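Peptidoglycan-binding domain 1 (Burkholderia, PDB 5NM7) is a phage endolysin that probably binds peptidoglycan through one module and cleaves it with a lysozyme-like muramidase module. Local coordinates at residues 7-18 with 30-39; 42-51 with 55-65. All coordinates share one frame; numbering follows the deposited sequence. Where two conformers were deposited one is given.

In the fold
From the N terminus, the chain runs through the loop of contact 1 into helix 12-23, turns, and comes back as residues 30-39 to lie against the segment it has just left. Contact 1 thus closes the first loop and leads into helix 36-48. That helix also carries the first segment of contact 2, which closes a shorter loop when residues 55-65 return and start helix 59-67. The two closures follow in series, neither nested nor crossed, and share helix 36-48. Tyr34 of contact 1 reaches Gly55 of contact 2 through its hydroxyl, and Leu17 packs on Leu65, tying helix 12-23 to helix 59-67, while contact 2 ties helix 36-48 to helix 59-67.

Contact 1: 7-18 with 30-39. With GLY (glycine), chain D.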
loop_
_atom_site.group_PDB
_atom_site.type_symbol
_atom_site.label_atom_id
_atom_site.label_comp_id
_atom_site.label_asym_id
_atom_site.label_seq_id
_atom_site.Cartn_x
_atom_site.Cartn_y
_atom_site.Cartn_z
ATOM N N LEU A 7 -11.969 -0.741 14.809
ATOM C CA LEU A 7 -12.233 -0.184 16.131
ATOM C C LEU A 7 -13.354 0.839 16.082
ATOM O O LEU A 7 -13.325 1.757 15.265
ATOM C CB LEU A 7 -10.982 0.471 16.710
ATOM C CG LEU A 7 -11.149 0.929 18.163
ATOM C CD1 LEU A 7 -10.842 -0.208 19.108
ATOM C CD2 LEU A 7 -10.283 2.148 18.482
ATOM N N GLY A 8 -14.365 0.633 16.925
ATOM C CA GLY A 8 -15.495 1.522 17.021
ATOM C C GLY A 8 -16.738 1.018 16.320
ATOM O O GLY A 8 -17.822 1.500 16.603
ATOM N N ASP A 9 -16.600 0.075 15.382
ATOM C CA ASP A 9 -17.743 -0.515 14.723
ATOM C C ASP A 9 -18.593 -1.306 15.739
ATOM O O ASP A 9 -18.095 -1.752 16.776
ATOM C CB ASP A 9 -17.322 -1.425 13.565
ATOM C CG ASP A 9 -16.992 -0.660 12.299
ATOM O OD1 ASP A 9 -17.681 0.325 11.978
ATOM O OD2 ASP A 9 -16.051 -1.045 11.602
ATOM N N ARG A 10 -19.887 -1.361 15.464
ATOM C CA ARG A 10 -20.846 -2.044 16.332
ATOM C C ARG A 10 -21.873 -2.751 15.479
ATOM O O ARG A 10 -22.245 -2.268 14.413
ATOM C CB ARG A 10 -21.559 -1.047 17.264
ATOM C CG ARG A 10 -20.669 -0.440 18.342
ATOM C CD ARG A 10 -21.266 0.785 19.026
ATOM N NE ARG A 10 -21.543 1.866 18.073
ATOM C CZ ARG A 10 -22.027 3.072 18.393
ATOM N NH1 ARG A 10 -22.279 3.390 19.650
ATOM N NH2 ARG A 10 -22.243 3.970 17.438
ATOM N N GLY A 11 -22.365 -3.890 15.948
ATOM C CA GLY A 11 -23.497 -4.507 15.279
ATOM C C GLY A 11 -23.300 -5.961 14.961
ATOM O O GLY A 11 -22.306 -6.578 15.352
ATOM N N ALA A 12 -24.264 -6.503 14.227
ATOM C CA ALA A 12 -24.294 -7.942 13.929
ATOM C C ALA A 12 -23.011 -8.431 13.247
ATOM O O ALA A 12 -22.545 -9.521 13.535
ATOM C CB ALA A 12 -25.507 -8.271 13.074
ATOM N N ASP A 13 -22.432 -7.618 12.368
ATOM C CA ASP A 13 -21.181 -7.990 11.710
ATOM C C ASP A 13 -20.033 -8.132 12.720
ATOM O O ASP A 13 -19.166 -8.973 12.539
ATOM C CB ASP A 13 -20.793 -6.992 10.609
ATOM C CG ASP A 13 -21.722 -7.041 9.390
ATOM O OD1 ASP A 13 -22.310 -8.108 9.078
ATOM O OD2 ASP A 13 -21.849 -5.992 8.730
ATOM N N VAL A 14 -20.013 -7.311 13.763
ATOM C CA VAL A 14 -19.002 -7.400 14.790
ATOM C C VAL A 14 -19.185 -8.652 15.630
ATOM O O VAL A 14 -18.225 -9.350 15.912
ATOM C CB VAL A 14 -18.972 -6.153 15.701
ATOM C CG1 VAL A 14 -17.970 -6.308 16.819
ATOM C CG2 VAL A 14 -18.634 -4.930 14.857
ATOM N N SER A 15 -20.420 -8.968 16.030
ATOM C CA SER A 15 -20.589 -10.184 16.834
ATOM C C SER A 15 -20.205 -11.400 15.998
ATOM O O SER A 15 -19.622 -12.324 16.534
ATOM C CB SER A 15 -21.985 -10.289 17.470
ATOM O OG SER A 15 -22.960 -9.968 16.555
ATOM N N TYR A 16 -20.507 -11.385 14.694
ATOM C CA TYR A 16 -20.078 -12.447 13.790
ATOM C C TYR A 16 -18.547 -12.554 13.770
ATOM O O TYR A 16 -17.985 -13.616 13.975
ATOM C CB TYR A 16 -20.630 -12.236 12.385
ATOM C CG TYR A 16 -20.235 -13.339 11.438
ATOM C CD1 TYR A 16 -20.798 -14.617 11.561
ATOM C CD2 TYR A 16 -19.268 -13.139 10.457
ATOM C CE1 TYR A 16 -20.426 -15.653 10.712
ATOM C CE2 TYR A 16 -18.894 -14.170 9.597
ATOM C CZ TYR A 16 -19.476 -15.426 9.743
ATOM O OH TYR A 16 -19.113 -16.446 8.901
ATOM N N LEU A 17 -17.870 -11.416 13.645
ATOM C CA LEU A 17 -16.401 -11.419 13.754
ATOM C C LEU A 17 -15.910 -12.013 15.067
ATOM O O LEU A 17 -14.985 -12.835 15.086
ATOM C CB LEU A 17 -15.855 -9.987 13.613
ATOM C CG LEU A 17 -14.351 -9.816 13.775
ATOM C CD1 LEU A 17 -13.577 -10.459 12.622
ATOM C CD2 LEU A 17 -14.058 -8.324 13.854
ATOM N N GLN A 18 -16.507 -11.597 16.174
ATOM C CA GLN A 18 -16.083 -12.052 17.496
ATOM C C GLN A 18 -16.233 -13.588 17.602
ATOM O O GLN A 18 -15.336 -14.288 18.070
ATOM C CB GLN A 18 -16.882 -11.359 18.570
ATOM C CG GLN A 18 -16.533 -9.882 18.720
ATOM C CD GLN A 18 -17.507 -9.093 19.554
ATOM O OE1 GLN A 18 -18.707 -9.386 19.609
ATOM N NE2 GLN A 18 -17.001 -8.064 20.204
ATOM N N ILE A 30 -18.879 -11.762 23.473
ATOM C CA ILE A 30 -19.590 -11.533 22.224
ATOM C C ILE A 30 -20.658 -10.464 22.480
ATOM O O ILE A 30 -21.824 -10.765 22.782
ATOM C CB ILE A 30 -20.239 -12.823 21.695
ATOM C CG1 ILE A 30 -19.194 -13.934 21.534
ATOM C CG2 ILE A 30 -20.920 -12.568 20.359
ATOM C CD1 ILE A 30 -19.796 -15.316 21.392
ATOM N N ASP A 31 -20.255 -9.203 22.343
ATOM C CA ASP A 31 -21.108 -8.068 22.651
ATOM C C ASP A 31 -21.355 -7.139 21.461
ATOM O O ASP A 31 -22.012 -6.123 21.646
ATOM C CB ASP A 31 -20.484 -7.277 23.797
ATOM C CG ASP A 31 -19.134 -6.677 23.430
ATOM O OD1 ASP A 31 -18.652 -6.935 22.310
ATOM O OD2 ASP A 31 -18.534 -6.005 24.279
ATOM N N ALA A 32 -20.871 -7.503 20.263
ATOM C CA ALA A 32 -21.092 -6.739 19.047
ATOM C C ALA A 32 -20.403 -5.351 19.080
ATOM O O ALA A 32 -20.804 -4.451 18.337
ATOM C CB ALA A 32 -22.603 -6.605 18.755
ATOM N N ILE A 33 -19.393 -5.194 19.920
ATOM C CA ILE A 33 -18.641 -3.923 20.039
ATOM C C ILE A 33 -17.179 -4.212 19.686
ATOM O O ILE A 33 -16.501 -5.011 20.356
ATOM C CB ILE A 33 -18.687 -3.344 21.466
ATOM C CG1 ILE A 33 -20.117 -2.962 21.855
ATOM C CG2 ILE A 33 -17.774 -2.114 21.601
ATOM C CD1 ILE A 33 -20.300 -2.771 23.350
ATOM N N TYR A 34 -16.693 -3.545 18.646
ATOM C CA TYR A 34 -15.312 -3.709 18.222
ATOM C C TYR A 34 -14.510 -2.700 19.032
ATOM O O TYR A 34 -14.266 -1.584 18.585
ATOM C CB TYR A 34 -15.225 -3.445 16.707
ATOM C CG TYR A 34 -14.026 -3.963 15.975
ATOM C CD1 TYR A 34 -14.184 -4.642 14.776
ATOM C CD2 TYR A 34 -12.723 -3.725 16.422
ATOM C CE1 TYR A 34 -13.110 -5.078 14.048
ATOM C CE2 TYR A 34 -11.631 -4.174 15.688
ATOM C CZ TYR A 34 -11.849 -4.851 14.487
ATOM O OH TYR A 34 -10.805 -5.319 13.712
ATOM N N GLY A 35 -14.123 -3.113 20.226
ATOM C CA GLY A 35 -13.315 -2.286 21.100
ATOM C C GLY A 35 -11.897 -2.806 21.113
ATOM O O GLY A 35 -11.486 -3.592 20.240
ATOM N N SER A 36 -11.145 -2.394 22.130
ATOM C CA SER A 36 -9.734 -2.744 22.218
ATOM C C SER A 36 -9.481 -4.237 22.347
ATOM O O SER A 36 -8.485 -4.733 21.842
ATOM C CB SER A 36 -9.055 -1.959 23.368
ATOM O OG SER A 36 -9.530 -2.393 24.638
ATOM N N ALA A 37 -10.342 -4.960 23.060
ATOM C CA ALA A 37 -10.156 -6.401 23.196
ATOM C C ALA A 37 -10.349 -7.094 21.842
ATOM O O ALA A 37 -9.616 -8.028 21.516
ATOM C CB ALA A 37 -11.095 -6.982 24.252
ATOM N N THR A 38 -11.368 -6.670 21.106
ATOM C CA THR A 38 -11.655 -7.247 19.805
ATOM C C THR A 38 -10.499 -6.909 18.849
ATOM O O THR A 38 -10.017 -7.785 18.115
ATOM C CB THR A 38 -13.035 -6.804 19.270
ATOM O OG1 THR A 38 -14.044 -7.267 20.183
ATOM C CG2 THR A 38 -13.295 -7.380 17.910
ATOM N N ARG A 39 -10.065 -5.651 18.860
ATOM C CA ARG A 39 -8.912 -5.242 18.047
ATOM C C ARG A 39 -7.661 -6.068 18.359
ATOM O O ARG A 39 -6.989 -6.568 17.448
ATOM C CB ARG A 39 -8.598 -3.758 18.227
ATOM C CG ARG A 39 -7.383 -3.316 17.415
ATOM C CD ARG A 39 -7.169 -1.807 17.363
ATOM N NE ARG A 39 -6.953 -1.052 18.587
ATOM C CZ ARG A 39 -7.053 0.268 18.552
ATOM N NH1 ARG A 39 -6.881 1.035 19.612
ATOM N NH2 ARG A 39 -7.345 0.824 17.385
HETATM N N GLY D . -16.104 -5.722 23.017
HETATM C CA GLY D . -15.227 -4.996 23.960
HETATM C C GLY D . -13.830 -4.882 23.387
HETATM O O GLY D . -13.566 -5.299 22.249
HETATM O OXT GLY D . -12.952 -4.358 24.079
#
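Gln18, on helix 12-23, meets segment 30-39 with an amide whose two ends do different work. Its CB leaves the helix toward the loop, and Gln18 CG, beside the backbone N (chi1 -71°), passes Thr38 OG1 at 3.9 Å. Gln18 OE1 accepts a bond from Ala32 N at 2.9 Å and a weaker one from Asp31 N. Gln18 NE2 donates to Thr38 OG1 at 3.1 Å, almost straight (173°) and in the amide plane, and to Asp31 OD1 at 2.9 Å. These bonds fix the rotation of the amide, and glutamine suits the place because it can accept and donate at once. Asp31 OD1 also takes Ile33 N from above the carboxylate plane, closing an Asx turn.

Residues 8-11 pair with 32-34 around a single beta bridge, Arg10 with Ile33: Gly8 N and Gly11 N bond to Tyr34 O and Ala32 O, and Asp9 O receives Tyr34 N. Gly8 and Gly11 have positive phi, at angles where a side chain would jam against the preceding carbonyl. Leu7 N lies over one face of the Tyr34 ring, 3.4 Å above its plane, and Leu17 CD2 touches Tyr34 CE1.

Segment 30-39 holds a bound glycine: Asp31 OD2 and Ile33 O bind its amino group, while its carboxylate meets Ala37 N, Thr38 N and Thr38 OG1, a helix N-terminus serving as an anion site within the peptidoglycan-binding domain.

Contact 2: 42-51 with 55-65; sequences VMAFQATHGL and GIAGPKTWSTL. With GLY (glycine), chain C.
The Phe45 ring is sandwiched. On one face Leu65 CD1 makes a CH-pi contact, 3.6 Å from the ring centroid and 17° off its normal; on the opposite face lies His49 ND1, which donates to Phe45 O, and Phe45 CE1 in turn sits over the centre of the His49 ring. Thr64 CG2 approaches Phe45 CZ obliquely at 3.6 Å, and Thr61 CG2 also touches the ring. With CG anti to the backbone N (chi1 174°), Phe45 projects its flat ring between helices 36-48 and 59-67, a wide apolar surface for branched neighbours. Leu51 adds its methyls to Thr61 and Thr64. The axes of the short segments 42-48 and 59-65 come within 10.9 Å at 73°, a steep packing within the peptidoglycan-binding domain.

Beside this patch, Gln46 OE1 accepts Gly55 N at 2.9 Å on an in-plane lone pair; Gln46 NE2 gives a nearly straight bond to Thr61 OG1 and another to Asp54. Gly55, at positive phi, packs tightly against Met43 CG (3.4 Å to Gly55 CA), its missing side chain an advantage.

Thr61 OG1, positioned by Gln46, donates to OXT of a bound glycine at 2.8 Å. Thr61 N and Lys60 N hold the same carboxylate, and Ile56 O and Asp54 take the amino group.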
loop_
_atom_site.group_PDB
_atom_site.type_symbol
_atom_site.label_atom_id
_atom_site.label_comp_id
_atom_site.label_asym_id
_atom_site.label_seq_id
_atom_site.Cartn_x
_atom_site.Cartn_y
_atom_site.Cartn_z
ATOM N N VAL A 42 -7.988 -9.445 16.860
ATOM C CA VAL A 42 -7.765 -9.405 15.434
ATOM C C VAL A 42 -6.251 -9.354 15.210
ATOM O O VAL A 42 -5.727 -10.115 14.416
ATOM C CB VAL A 42 -8.498 -8.228 14.766
ATOM C CG1 VAL A 42 -8.095 -8.086 13.317
ATOM C CG2 VAL A 42 -9.989 -8.455 14.816
ATOM N N MET A 43 -5.564 -8.490 15.960
ATOM C CA MET A 43 -4.109 -8.400 15.845
ATOM C C MET A 43 -3.404 -9.717 16.135
ATOM O O MET A 43 -2.566 -10.168 15.353
ATOM C CB MET A 43 -3.549 -7.280 16.734
ATOM C CG MET A 43 -3.759 -5.897 16.168
ATOM S SD MET A 43 -2.505 -4.748 16.788
ATOM C CE MET A 43 -2.999 -4.730 18.510
ATOM N N ALA A 44 -3.791 -10.376 17.232
ATOM C CA ALA A 44 -3.225 -11.655 17.594
ATOM C C ALA A 44 -3.513 -12.706 16.529
ATOM O O ALA A 44 -2.641 -13.492 16.161
ATOM C CB ALA A 44 -3.718 -12.106 18.974
ATOM N N PHE A 45 -4.739 -12.730 16.012
ATOM C CA PHE A 45 -5.072 -13.633 14.926
ATOM C C PHE A 45 -4.217 -13.365 13.684
ATOM O O PHE A 45 -3.682 -14.292 13.056
ATOM C CB PHE A 45 -6.560 -13.528 14.548
ATOM C CG PHE A 45 -6.920 -14.330 13.345
ATOM C CD1 PHE A 45 -7.165 -15.702 13.447
ATOM C CD2 PHE A 45 -6.974 -13.743 12.077
ATOM C CE1 PHE A 45 -7.431 -16.441 12.312
ATOM C CE2 PHE A 45 -7.263 -14.486 10.960
ATOM C CZ PHE A 45 -7.501 -15.842 11.078
ATOM N N GLN A 46 -4.076 -12.096 13.325
ATOM C CA GLN A 46 -3.336 -11.763 12.119
ATOM C C GLN A 46 -1.877 -12.186 12.254
ATOM O O GLN A 46 -1.316 -12.800 11.352
ATOM C CB GLN A 46 -3.450 -10.278 11.837
ATOM C CG GLN A 46 -4.831 -9.829 11.352
ATOM C CD GLN A 46 -5.049 -8.335 11.472
ATOM O OE1 GLN A 46 -4.521 -7.695 12.399
ATOM N NE2 GLN A 46 -5.831 -7.769 10.575
ATOM N N ALA A 47 -1.304 -11.892 13.413
ATOM C CA ALA A 47 0.119 -12.146 13.657
ATOM C C ALA A 47 0.421 -13.612 13.572
ATOM O O ALA A 47 1.390 -14.009 12.936
ATOM C CB ALA A 47 0.554 -11.589 15.007
ATOM N N THR A 48 -0.441 -14.429 14.166
ATOM C CA THR A 48 -0.195 -15.862 14.238
ATOM C C THR A 48 -0.500 -16.585 12.926
ATOM O O THR A 48 0.044 -17.648 12.712
ATOM C CB THR A 48 -0.945 -16.515 15.402
ATOM O OG1 THR A 48 -2.343 -16.329 15.249
ATOM C CG2 THR A 48 -0.501 -15.918 16.719
ATOM N N HIS A 49 -1.296 -15.999 12.032
ATOM C CA HIS A 49 -1.628 -16.619 10.734
ATOM C C HIS A 49 -0.928 -15.993 9.503
ATOM O O HIS A 49 -1.378 -16.190 8.382
ATOM C CB HIS A 49 -3.137 -16.613 10.533
ATOM C CG HIS A 49 -3.856 -17.471 11.509
ATOM N ND1 HIS A 49 -4.033 -17.108 12.827
ATOM C CD2 HIS A 49 -4.416 -18.694 11.371
ATOM C CE1 HIS A 49 -4.674 -18.073 13.460
ATOM N NE2 HIS A 49 -4.941 -19.031 12.594
ATOM N N GLY A 50 0.142 -15.241 9.716
ATOM C CA GLY A 50 0.913 -14.650 8.614
ATOM C C GLY A 50 0.221 -13.522 7.871
ATOM O O GLY A 50 0.401 -13.360 6.662
ATOM N N LEU A 51 -0.628 -12.773 8.569
ATOM C CA LEU A 51 -1.236 -11.585 8.012
ATOM C C LEU A 51 -0.476 -10.391 8.585
ATOM O O LEU A 51 0.244 -10.504 9.560
ATOM C CB LEU A 51 -2.705 -11.478 8.414
ATOM C CG LEU A 51 -3.687 -12.499 7.825
ATOM C CD1 LEU A 51 -4.906 -12.621 8.703
ATOM C CD2 LEU A 51 -4.165 -12.042 6.475
ATOM N N GLY A 55 -4.946 -4.969 13.225
ATOM C CA GLY A 55 -6.172 -4.872 14.025
ATOM C C GLY A 55 -7.406 -4.462 13.250
ATOM O O GLY A 55 -8.435 -4.175 13.858
ATOM N N ILE A 56 -7.333 -4.482 11.915
ATOM C CA ILE A 56 -8.432 -4.135 11.038
ATOM C C ILE A 56 -8.891 -5.393 10.328
ATOM O O ILE A 56 -8.087 -6.064 9.669
ATOM C CB ILE A 56 -8.036 -3.045 10.021
ATOM C CG1 ILE A 56 -7.660 -1.755 10.774
ATOM C CG2 ILE A 56 -9.165 -2.748 9.054
ATOM C CD1 ILE A 56 -6.798 -0.815 9.943
ATOM N N ALA A 57 -10.173 -5.739 10.521
ATOM C CA ALA A 57 -10.721 -6.948 9.894
ATOM C C ALA A 57 -11.174 -6.581 8.506
ATOM O O ALA A 57 -12.352 -6.276 8.266
ATOM C CB ALA A 57 -11.863 -7.527 10.722
ATOM N N GLY A 58 -10.236 -6.626 7.570
ATOM C CA GLY A 58 -10.561 -6.351 6.165
ATOM C C GLY A 58 -10.684 -7.630 5.367
ATOM O O GLY A 58 -10.727 -8.725 5.950
ATOM N N PRO A 59 -10.676 -7.522 4.031
ATOM C CA PRO A 59 -10.920 -8.706 3.175
ATOM C C PRO A 59 -9.887 -9.817 3.343
ATOM O O PRO A 59 -10.217 -11.009 3.293
ATOM C CB PRO A 59 -10.913 -8.121 1.757
ATOM C CG PRO A 59 -11.111 -6.660 1.930
ATOM C CD PRO A 59 -10.545 -6.281 3.232
ATOM N N LYS A 60 -8.630 -9.452 3.579
ATOM C CA LYS A 60 -7.601 -10.460 3.782
ATOM C C LYS A 60 -7.817 -11.222 5.063
ATOM O O LYS A 60 -7.678 -12.455 5.097
ATOM C CB LYS A 60 -6.197 -9.828 3.772
ATOM C CG LYS A 60 -5.866 -9.185 2.442
ATOM C CD LYS A 60 -4.539 -8.474 2.535
ATOM C CE LYS A 60 -4.179 -7.859 1.199
ATOM N NZ LYS A 60 -2.921 -7.077 1.313
ATOM N N THR A 61 -8.105 -10.493 6.142
ATOM C CA THR A 61 -8.359 -11.141 7.424
ATOM C C THR A 61 -9.604 -12.025 7.332
ATOM O O THR A 61 -9.567 -13.181 7.796
ATOM C CB THR A 61 -8.485 -10.131 8.546
ATOM O OG1 THR A 61 -7.242 -9.409 8.640
ATOM C CG2 THR A 61 -8.686 -10.818 9.878
ATOM N N TRP A 62 -10.658 -11.505 6.731
ATOM C CA TRP A 62 -11.895 -12.282 6.552
ATOM C C TRP A 62 -11.657 -13.586 5.795
ATOM O O TRP A 62 -12.188 -14.643 6.178
ATOM C CB TRP A 62 -12.982 -11.481 5.860
ATOM C CG TRP A 62 -13.732 -10.589 6.771
ATOM C CD1 TRP A 62 -13.817 -9.243 6.705
ATOM C CD2 TRP A 62 -14.532 -10.989 7.885
ATOM N NE1 TRP A 62 -14.615 -8.771 7.703
ATOM C CE2 TRP A 62 -15.085 -9.823 8.436
ATOM C CE3 TRP A 62 -14.859 -12.228 8.444
ATOM C CZ2 TRP A 62 -15.918 -9.842 9.542
ATOM C CZ3 TRP A 62 -15.691 -12.258 9.530
ATOM C CH2 TRP A 62 -16.216 -11.072 10.080
ATOM N N SER A 63 -10.861 -13.524 4.736
ATOM C CA SER A 63 -10.534 -14.720 3.984
ATOM C C SER A 63 -9.845 -15.787 4.848
ATOM O O SER A 63 -10.199 -16.960 4.785
ATOM C CB SER A 63 -9.719 -14.372 2.720
ATOM O OG SER A 63 -9.312 -15.559 2.087
ATOM N N THR A 64 -8.876 -15.398 5.672
ATOM C CA THR A 64 -8.199 -16.364 6.540
ATOM C C THR A 64 -9.102 -16.819 7.658
ATOM O O THR A 64 -9.127 -18.000 8.038
ATOM C CB THR A 64 -6.890 -15.799 7.101
ATOM O OG1 THR A 64 -6.102 -15.365 5.982
ATOM C CG2 THR A 64 -6.138 -16.864 7.869
ATOM N N LEU A 65 -9.871 -15.882 8.159
ATOM C CA LEU A 65 -10.665 -16.161 9.315
ATOM C C LEU A 65 -11.863 -17.069 8.981
ATOM O O LEU A 65 -12.265 -17.912 9.815
ATOM C CB LEU A 65 -11.091 -14.819 9.902
ATOM C CG LEU A 65 -11.718 -14.811 11.252
ATOM C CD1 LEU A 65 -10.816 -15.445 12.293
ATOM C CD2 LEU A 65 -12.034 -13.370 11.582
HETATM N N GLY C . -5.920 -5.736 7.548
HETATM C CA GLY C . -6.504 -5.569 6.182
HETATM C C GLY C . -7.247 -6.797 5.674
HETATM O O GLY C . -7.506 -6.876 4.469
HETATM O OXT GLY C . -7.630 -7.678 6.471
#